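Local coordinates for protein putative oxidoreductase FAD-binding subunit (PDB 4ZOH) that binds flavin-adenine dinucleotide, probably as the flavoprotein subunit of a molybdopterin-dependent dehydrogenase, consistent with a role in passing electrons through the enzyme complex, at residues M1-N13 with L40-E52. Sequence-based numbering, arbitrary orientation.
Sequences MYPPKFGYVIPDN and LKLRLIRPSYIVE. With ACY (acetic acid), chain L.
Gly7, Tyr8 and Val9 pair in parallel with Tyr49, Ile50 and Val51, the two short strands running 19° apart. Four backbone hydrogen bonds of 2.8 to 3.0 Å join them: Gly7 N donates to Ser48 O, Ile50 N to Gly7 O, Val9 N to Ile50 O, and Glu52 N to Val9 O. Just before the strands, a water donates to both Lys5 O and Pro47 O and links the two segments.

Side-chain polar contacts mark both ends. Arg43 reaches along the N-terminal residues with an extended side chain and grips Tyr2 O side-on: Arg43 NE lies 2.8 Å from Tyr2 O, and NH2 adds a second, more bent bond to the same oxygen, which lies near the guanidinium plane. Pro4 covers one guanidinium face, and NH1 pairs with an acidic side chain of a neighbouring subunit. At the other end, Glu52 OE1 lies at the edge of the Tyr8 ring, 2.4 Å from Tyr8 OH, too short for the exact geometry to be trusted; the carboxylate plane is turned 73° from the ring. With chi1 at -161°, the ring lies across the side chain of Ile50 and its hydroxyl ends beside Glu52. Glu52 OE2 forms a salt bridge with Arg55, so the carboxylate has a second partner.

Apolar packing fills in between. Ile50 CG1 sits over one face of the Phe6 ring, 3.9 Å from its centroid in a CH-pi contact, while Leu40 CD1 meets Phe6 CE2 at 4.0 Å. Ile50 CG2 leans on Tyr8 CE1. Beyond Gly7, Val9 CG2 touches Tyr49 CD1 and Val51 CG2 on the sheet face packed against helix 14-23.

Within this chain strand 7-10 is outermost in the parallel sheet of the FAD-binding domain (order 7-10, 49-52, 28-30); a strand of a neighbouring subunit pairs antiparallel with it and carries the sheet across the interface.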
ATOM      1  N   MET B   1      11.732 -15.646 -18.063  1.00 25.68           N
ATOM      2  CA  MET B   1      12.067 -14.848 -16.851  1.00 25.66           C
ATOM      3  C   MET B   1      12.107 -15.748 -15.630  1.00 26.72           C
ATOM      4  O   MET B   1      12.968 -15.569 -14.812  1.00 27.75           O
ATOM      5  CB  MET B   1      11.032 -13.705 -16.697  1.00 28.83           C
ATOM      6  CG  MET B   1      11.255 -12.749 -15.530  1.00 30.95           C
ATOM      7  SD  MET B   1      12.857 -11.905 -15.520  1.00 31.15           S
ATOM      8  CE  MET B   1      13.107 -11.642 -13.759  1.00 34.31           C
ATOM      9  N   TYR B   2      11.147 -16.684 -15.494  1.00 23.95           N
ATOM     10  CA  TYR B   2      10.909 -17.443 -14.258  1.00 24.22           C
ATOM     11  C   TYR B   2      11.365 -18.839 -14.596  1.00 24.55           C
ATOM     12  O   TYR B   2      10.830 -19.406 -15.521  1.00 25.27           O
ATOM     13  CB  TYR B   2       9.417 -17.429 -13.892  1.00 23.50           C
ATOM     14  CG  TYR B   2       8.944 -15.996 -13.807  1.00 24.06           C
ATOM     15  CD1 TYR B   2       9.266 -15.185 -12.703  1.00 20.41           C
ATOM     16  CD2 TYR B   2       8.220 -15.416 -14.870  1.00 24.01           C
ATOM     17  CE1 TYR B   2       8.892 -13.847 -12.650  1.00 18.97           C
ATOM     18  CE2 TYR B   2       7.832 -14.074 -14.819  1.00 24.47           C
ATOM     19  CZ  TYR B   2       8.182 -13.292 -13.692  1.00 21.39           C
ATOM     20  OH  TYR B   2       7.802 -11.970 -13.649  1.00 21.61           O
ATOM     21  N   PRO B   3      12.399 -19.367 -13.901  1.00 25.16           N
ATOM     22  CA  PRO B   3      12.777 -20.779 -14.132  1.00 28.87           C
ATOM     23  C   PRO B   3      11.575 -21.731 -13.918  1.00 29.41           C
ATOM     24  O   PRO B   3      10.558 -21.318 -13.305  1.00 28.38           O
ATOM     25  CB  PRO B   3      13.824 -21.058 -13.039  1.00 25.71           C
ATOM     26  CG  PRO B   3      14.348 -19.720 -12.689  1.00 24.73           C
ATOM     27  CD  PRO B   3      13.150 -18.811 -12.769  1.00 23.58           C
ATOM     28  N   PRO B   4      11.689 -22.969 -14.436  1.00 28.93           N
ATOM     29  CA  PRO B   4      10.754 -24.008 -14.065  1.00 31.14           C
ATOM     30  C   PRO B   4      11.163 -24.538 -12.683  1.00 31.20           C
ATOM     31  O   PRO B   4      12.277 -24.238 -12.182  1.00 26.02           O
ATOM     32  CB  PRO B   4      10.944 -25.104 -15.177  1.00 29.21           C
ATOM     33  CG  PRO B   4      12.311 -24.877 -15.703  1.00 29.33           C
ATOM     34  CD  PRO B   4      12.743 -23.461 -15.364  1.00 29.33           C
ATOM     35  N   LYS B   5      10.271 -25.328 -12.059  1.00 35.10           N
ATOM     36  CA  LYS B   5      10.586 -25.928 -10.726  1.00 30.27           C
ATOM     37  C   LYS B   5      11.659 -26.947 -10.913  1.00 30.43           C
ATOM     38  O   LYS B   5      11.610 -27.693 -11.877  1.00 29.95           O
ATOM     39  CB  LYS B   5       9.378 -26.638 -10.118  1.00 31.18           C
ATOM     40  CG  LYS B   5       8.165 -25.738  -9.977  1.00 35.42           C
ATOM     41  CD  LYS B   5       7.167 -26.288  -8.963  1.00 34.65           C
ATOM     42  CE  LYS B   5       5.967 -25.370  -9.020  1.00 37.39           C
ATOM     43  NZ  LYS B   5       4.903 -25.850  -8.127  1.00 43.39           N
ATOM     44  N   PHE B   6      12.572 -27.036  -9.954  1.00 27.32           N
ATOM     45  CA  PHE B   6      13.573 -28.029  -9.985  1.00 26.85           C
ATOM     46  C   PHE B   6      14.025 -28.237  -8.540  1.00 28.70           C
ATOM     47  O   PHE B   6      13.819 -27.357  -7.686  1.00 30.77           O
ATOM     48  CB  PHE B   6      14.732 -27.619 -10.921  1.00 28.05           C
ATOM     49  CG  PHE B   6      15.335 -26.247 -10.614  1.00 30.36           C
ATOM     50  CD1 PHE B   6      16.135 -26.047  -9.486  1.00 27.81           C
ATOM     51  CD2 PHE B   6      15.073 -25.143 -11.477  1.00 30.54           C
ATOM     52  CE1 PHE B   6      16.670 -24.785  -9.226  1.00 30.54           C
ATOM     53  CE2 PHE B   6      15.630 -23.884 -11.235  1.00 29.86           C
ATOM     54  CZ  PHE B   6      16.435 -23.707 -10.127  1.00 28.40           C
ATOM     55  N   GLY B   7      14.583 -29.415  -8.250  1.00 28.24           N
ATOM     56  CA  GLY B   7      15.176 -29.672  -6.974  1.00 29.35           C
ATOM     57  C   GLY B   7      16.577 -29.107  -6.948  1.00 33.94           C
ATOM     58  O   GLY B   7      17.111 -28.719  -7.977  1.00 40.46           O
ATOM     59  N   TYR B   8      17.178 -29.084  -5.769  1.00 34.37           N
ATOM     60  CA  TYR B   8      18.455 -28.483  -5.552  1.00 35.60           C
ATOM     61  C   TYR B   8      19.227 -29.286  -4.524  1.00 39.30           C
ATOM     62  O   TYR B   8      18.651 -29.745  -3.510  1.00 36.31           O
ATOM     63  CB  TYR B   8      18.254 -27.078  -4.974  1.00 37.58           C
ATOM     64  CG  TYR B   8      19.431 -26.104  -5.068  1.00 33.04           C
ATOM     65  CD1 TYR B   8      19.647 -25.365  -6.237  1.00 31.42           C
ATOM     66  CD2 TYR B   8      20.266 -25.889  -3.995  1.00 30.16           C
ATOM     67  CE1 TYR B   8      20.677 -24.431  -6.319  1.00 31.98           C
ATOM     68  CE2 TYR B   8      21.298 -24.970  -4.067  1.00 31.40           C
ATOM     69  CZ  TYR B   8      21.480 -24.254  -5.248  1.00 31.18           C
ATOM     70  OH  TYR B   8      22.461 -23.342  -5.348  1.00 33.55           O
ATOM     71  N   VAL B   9      20.545 -29.374  -4.748  1.00 39.70           N
ATOM     72  CA  VAL B   9      21.474 -30.170  -3.915  1.00 35.51           C
ATOM     73  C   VAL B   9      22.626 -29.301  -3.509  1.00 36.18           C
ATOM     74  O   VAL B   9      23.247 -28.647  -4.375  1.00 37.61           O
ATOM     75  CB  VAL B   9      22.086 -31.345  -4.726  1.00 34.62           C
ATOM     76  CG1 VAL B   9      22.948 -32.239  -3.846  1.00 36.90           C
ATOM     77  CG2 VAL B   9      21.010 -32.139  -5.436  1.00 33.57           C
ATOM     78  N   ILE B  10      22.917 -29.299  -2.214  1.00 36.19           N
ATOM     79  CA  ILE B  10      24.081 -28.622  -1.677  1.00 44.17           C
ATOM     80  C   ILE B  10      24.911 -29.764  -1.092  1.00 50.54           C
ATOM     81  O   ILE B  10      24.632 -30.198   0.019  1.00 47.31           O
ATOM     82  CB  ILE B  10      23.749 -27.602  -0.551  1.00 42.58           C
ATOM     83  CG1 ILE B  10      22.700 -26.584  -1.000  1.00 44.79           C
ATOM     84  CG2 ILE B  10      25.037 -26.915  -0.046  1.00 38.04           C
ATOM     85  CD1 ILE B  10      22.164 -25.714   0.125  1.00 44.95           C
ATOM     86  N   PRO B  11      25.898 -30.276  -1.855  1.00 52.83           N
ATOM     87  CA  PRO B  11      26.730 -31.390  -1.392  1.00 48.14           C
ATOM     88  C   PRO B  11      27.872 -30.925  -0.481  1.00 47.12           C
ATOM     89  O   PRO B  11      28.358 -29.815  -0.642  1.00 49.55           O
ATOM     90  CB  PRO B  11      27.248 -31.981  -2.700  1.00 51.51           C
ATOM     91  CG  PRO B  11      27.326 -30.817  -3.622  1.00 56.32           C
ATOM     92  CD  PRO B  11      26.213 -29.887  -3.240  1.00 53.90           C
ATOM     93  N   ASP B  12      28.272 -31.761   0.481  1.00 50.52           N
ATOM     94  CA  ASP B  12      29.372 -31.466   1.417  1.00 49.36           C
ATOM     95  C   ASP B  12      30.742 -31.354   0.785  1.00 43.77           C
ATOM     96  O   ASP B  12      31.580 -30.600   1.264  1.00 43.45           O
ATOM     97  CB  ASP B  12      29.459 -32.546   2.478  1.00 55.28           C
ATOM     98  CG  ASP B  12      28.309 -32.494   3.461  1.00 65.77           C
ATOM     99  OD1 ASP B  12      27.779 -31.376   3.699  1.00 55.11           O
ATOM    100  OD2 ASP B  12      27.947 -33.585   3.999  1.00 72.01           O
ATOM    101  N   ASN B  13      30.960 -32.107  -0.285  1.00 40.64           N
ATOM    102  CA  ASN B  13      32.275 -32.173  -0.939  1.00 45.55           C
ATOM    103  C   ASN B  13      32.095 -32.709  -2.335  1.00 46.66           C
ATOM    104  O   ASN B  13      31.008 -33.245  -2.674  1.00 49.41           O
ATOM    105  CB  ASN B  13      33.160 -33.150  -0.187  1.00 41.97           C
ATOM    106  CG  ASN B  13      32.448 -34.478   0.083  1.00 44.07           C
ATOM    107  OD1 ASN B  13      31.906 -35.128  -0.828  1.00 44.78           O
ATOM    108  ND2 ASN B  13      32.410 -34.864   1.353  1.00 49.49           N
ATOM    109  N   LEU B  40      17.654 -21.434 -17.676  1.00 27.01           N
ATOM    110  CA  LEU B  40      16.489 -21.762 -16.801  1.00 26.63           C
ATOM    111  C   LEU B  40      15.408 -20.745 -16.988  1.00 27.48           C
ATOM    112  O   LEU B  40      14.267 -21.096 -17.269  1.00 28.02           O
ATOM    113  CB  LEU B  40      16.869 -21.889 -15.326  1.00 23.16           C
ATOM    114  CG  LEU B  40      17.825 -23.086 -15.123  1.00 23.71           C
ATOM    115  CD1 LEU B  40      18.605 -22.932 -13.802  1.00 23.97           C
ATOM    116  CD2 LEU B  40      17.111 -24.425 -15.228  1.00 25.24           C
ATOM    117  N   LYS B  41      15.773 -19.479 -16.895  1.00 26.85           N
ATOM    118  CA  LYS B  41      14.799 -18.390 -17.031  1.00 27.09           C
ATOM    119  C   LYS B  41      13.994 -18.365 -18.354  1.00 32.49           C
ATOM    120  O   LYS B  41      12.837 -17.840 -18.388  1.00 28.01           O
ATOM    121  CB  LYS B  41      15.504 -17.073 -16.795  1.00 27.01           C
ATOM    122  CG  LYS B  41      16.131 -16.976 -15.397  1.00 28.74           C
ATOM    123  CD  LYS B  41      16.035 -15.532 -15.041  1.00 33.25           C
ATOM    124  CE  LYS B  41      17.252 -14.795 -15.420  1.00 33.69           C
ATOM    125  NZ  LYS B  41      16.852 -13.367 -15.396  1.00 27.91           N
ATOM    126  N   LEU B  42      14.572 -18.905 -19.441  1.00 32.27           N
ATOM    127  CA  LEU B  42      13.841 -18.939 -20.720  1.00 33.10           C
ATOM    128  C   LEU B  42      13.196 -20.290 -20.933  1.00 34.04           C
ATOM    129  O   LEU B  42      12.563 -20.543 -22.000  1.00 32.20           O
ATOM    130  CB  LEU B  42      14.781 -18.658 -21.913  1.00 32.99           C
ATOM    131  CG  LEU B  42      15.289 -17.213 -22.000  1.00 38.22           C
ATOM    132  CD1 LEU B  42      16.504 -17.219 -22.909  1.00 36.47           C
ATOM    133  CD2 LEU B  42      14.249 -16.144 -22.396  1.00 35.78           C
ATOM    134  N   ARG B  43      13.445 -21.170 -19.967  1.00 29.54           N
ATOM    135  CA  ARG B  43      12.911 -22.527 -19.931  1.00 34.41           C
ATOM    136  C   ARG B  43      13.377 -23.369 -21.127  1.00 36.41           C
ATOM    137  O   ARG B  43      12.650 -24.214 -21.650  1.00 35.80           O
ATOM    138  CB  ARG B  43      11.377 -22.523 -19.738  1.00 32.28           C
ATOM    139  CG  ARG B  43      10.977 -21.942 -18.365  1.00 33.28           C
ATOM    140  CD  ARG B  43       9.523 -22.167 -18.024  1.00 32.03           C
ATOM    141  NE  ARG B  43       9.217 -21.327 -16.867  1.00 37.06           N
ATOM    142  CZ  ARG B  43       8.173 -21.498 -16.051  1.00 33.45           C
ATOM    143  NH1 ARG B  43       7.302 -22.491 -16.256  1.00 30.46           N
ATOM    144  NH2 ARG B  43       8.004 -20.668 -15.040  1.00 27.60           N
ATOM    145  N   LEU B  44      14.603 -23.121 -21.540  1.00 33.14           N
ATOM    146  CA  LEU B  44      15.246 -23.893 -22.610  1.00 37.96           C
ATOM    147  C   LEU B  44      15.877 -25.162 -22.048  1.00 38.76           C
ATOM    148  O   LEU B  44      16.327 -25.990 -22.784  1.00 43.35           O
ATOM    149  CB  LEU B  44      16.304 -23.014 -23.313  1.00 38.71           C
ATOM    150  CG  LEU B  44      15.766 -21.753 -23.989  1.00 38.29           C
ATOM    151  CD1 LEU B  44      16.899 -20.837 -24.358  1.00 40.58           C
ATOM    152  CD2 LEU B  44      14.934 -22.051 -25.221  1.00 41.56           C
ATOM    153  N   ILE B  45      15.919 -25.300 -20.728  1.00 38.27           N
ATOM    154  CA  ILE B  45      16.370 -26.521 -20.051  1.00 37.45           C
ATOM    155  C   ILE B  45      15.446 -26.753 -18.866  1.00 37.82           C
ATOM    156  O   ILE B  45      14.900 -25.790 -18.300  1.00 31.46           O
ATOM    157  CB  ILE B  45      17.882 -26.424 -19.680  1.00 39.27           C
ATOM    158  CG1 ILE B  45      18.530 -27.783 -19.488  1.00 46.04           C
ATOM    159  CG2 ILE B  45      18.203 -25.484 -18.508  1.00 36.50           C
ATOM    160  CD1 ILE B  45      20.013 -27.711 -19.808  1.00 53.15           C
ATOM    161  N   ARG B  46      15.275 -28.016 -18.483  1.00 41.25           N
ATOM    162  CA  ARG B  46      14.345 -28.410 -17.417  1.00 36.53           C
ATOM    163  C   ARG B  46      14.943 -29.554 -16.644  1.00 37.22           C
ATOM    164  O   ARG B  46      14.454 -30.652 -16.739  1.00 36.99           O
ATOM    165  CB  ARG B  46      13.025 -28.881 -18.001  1.00 37.05           C
ATOM    166  CG  ARG B  46      12.218 -27.781 -18.637  1.00 42.04           C
ATOM    167  CD  ARG B  46      10.935 -28.324 -19.222  1.00 41.31           C
ATOM    168  NE  ARG B  46      10.168 -27.268 -19.867  1.00 35.58           N
ATOM    169  CZ  ARG B  46       9.327 -26.467 -19.226  1.00 38.39           C
ATOM    170  NH1 ARG B  46       9.134 -26.566 -17.904  1.00 39.61           N
ATOM    171  NH2 ARG B  46       8.683 -25.551 -19.910  1.00 38.55           N
ATOM    172  N   PRO B  47      16.007 -29.297 -15.867  1.00 38.07           N
ATOM    173  CA  PRO B  47      16.619 -30.390 -15.166  1.00 35.90           C
ATOM    174  C   PRO B  47      15.790 -30.742 -13.930  1.00 40.66           C
ATOM    175  O   PRO B  47      14.973 -29.944 -13.505  1.00 43.72           O
ATOM    176  CB  PRO B  47      17.981 -29.834 -14.764  1.00 36.10           C
ATOM    177  CG  PRO B  47      17.881 -28.364 -14.831  1.00 38.43           C
ATOM    178  CD  PRO B  47      16.557 -27.992 -15.450  1.00 38.43           C
ATOM    179  N   SER B  48      16.013 -31.925 -13.368  1.00 38.15           N
ATOM    180  CA  SER B  48      15.303 -32.407 -12.202  1.00 37.74           C
ATOM    181  C   SER B  48      15.926 -31.753 -10.997  1.00 40.23           C
ATOM    182  O   SER B  48      15.235 -31.420 -10.031  1.00 38.50           O
ATOM    183  CB  SER B  48      15.453 -33.926 -12.101  1.00 37.42           C
ATOM    184  OG  SER B  48      16.816 -34.298 -12.304  1.00 33.18           O
ATOM    185  N   TYR B  49      17.255 -31.594 -11.051  1.00 36.41           N
ATOM    186  CA  TYR B  49      18.002 -31.023  -9.963  1.00 41.80           C
ATOM    187  C   TYR B  49      19.087 -30.074 -10.464  1.00 41.49           C
ATOM    188  O   TYR B  49      19.698 -30.291 -11.487  1.00 40.16           O
ATOM    189  CB  TYR B  49      18.649 -32.121  -9.103  1.00 44.26           C
ATOM    190  CG  TYR B  49      17.661 -32.941  -8.291  1.00 48.66           C
ATOM    191  CD1 TYR B  49      17.362 -32.594  -6.964  1.00 48.60           C
ATOM    192  CD2 TYR B  49      17.045 -34.086  -8.833  1.00 52.42           C
ATOM    193  CE1 TYR B  49      16.457 -33.346  -6.214  1.00 53.50           C
ATOM    194  CE2 TYR B  49      16.145 -34.849  -8.084  1.00 54.16           C
ATOM    195  CZ  TYR B  49      15.856 -34.476  -6.777  1.00 55.29           C
ATOM    196  OH  TYR B  49      14.966 -35.223  -6.025  1.00 60.34           O
ATOM    197  N   ILE B  50      19.331 -29.029  -9.715  1.00 37.70           N
ATOM    198  CA  ILE B  50      20.525 -28.270  -9.916  1.00 39.10           C
ATOM    199  C   ILE B  50      21.436 -28.646  -8.737  1.00 36.36           C
ATOM    200  O   ILE B  50      21.013 -28.585  -7.576  1.00 34.02           O
ATOM    201  CB  ILE B  50      20.205 -26.751  -9.944  1.00 35.99           C
ATOM    202  CG1 ILE B  50      19.411 -26.355 -11.197  1.00 37.08           C
ATOM    203  CG2 ILE B  50      21.459 -25.905  -9.733  1.00 34.82           C
ATOM    204  CD1 ILE B  50      20.021 -26.752 -12.525  1.00 38.08           C
ATOM    205  N   VAL B  51      22.685 -29.002  -9.032  1.00 35.20           N
ATOM    206  CA  VAL B  51      23.652 -29.366  -7.988  1.00 32.95           C
ATOM    207  C   VAL B  51      24.645 -28.214  -7.805  1.00 35.55           C
ATOM    208  O   VAL B  51      25.336 -27.817  -8.764  1.00 35.82           O
ATOM    209  CB  VAL B  51      24.389 -30.669  -8.404  1.00 35.84           C
ATOM    210  CG1 VAL B  51      25.415 -31.121  -7.374  1.00 29.71           C
ATOM    211  CG2 VAL B  51      23.391 -31.740  -8.816  1.00 31.33           C
ATOM    212  N   GLU B  52      24.761 -27.713  -6.580  1.00 31.15           N
ATOM    213  CA  GLU B  52      25.584 -26.518  -6.351  1.00 37.08           C
ATOM    214  C   GLU B  52      27.055 -26.893  -6.109  1.00 33.78           C
ATOM    215  O   GLU B  52      27.367 -27.507  -5.117  1.00 32.75           O
ATOM    216  CB  GLU B  52      24.997 -25.606  -5.224  1.00 32.79           C
ATOM    217  CG  GLU B  52      25.864 -24.407  -4.892  1.00 31.36           C
ATOM    218  CD  GLU B  52      25.362 -23.561  -3.742  1.00 33.36           C
ATOM    219  OE1 GLU B  52      24.148 -23.220  -3.637  1.00 34.22           O
ATOM    220  OE2 GLU B  52      26.205 -23.191  -2.943  1.00 34.96           O
TER
HETATM  221  C   ACY L 305       8.617 -17.160 -18.559  1.00 36.65           C
HETATM  222  O   ACY L 305       8.488 -18.345 -18.227  1.00 37.09           O
HETATM  223  OXT ACY L 305       9.058 -16.401 -17.697  1.00 35.61           O
HETATM  224  CH3 ACY L 305       8.274 -16.639 -19.957  1.00 36.42           C
HETATM  225  O   HOH W   1      13.308 -27.809 -14.310  1.00 42.36           O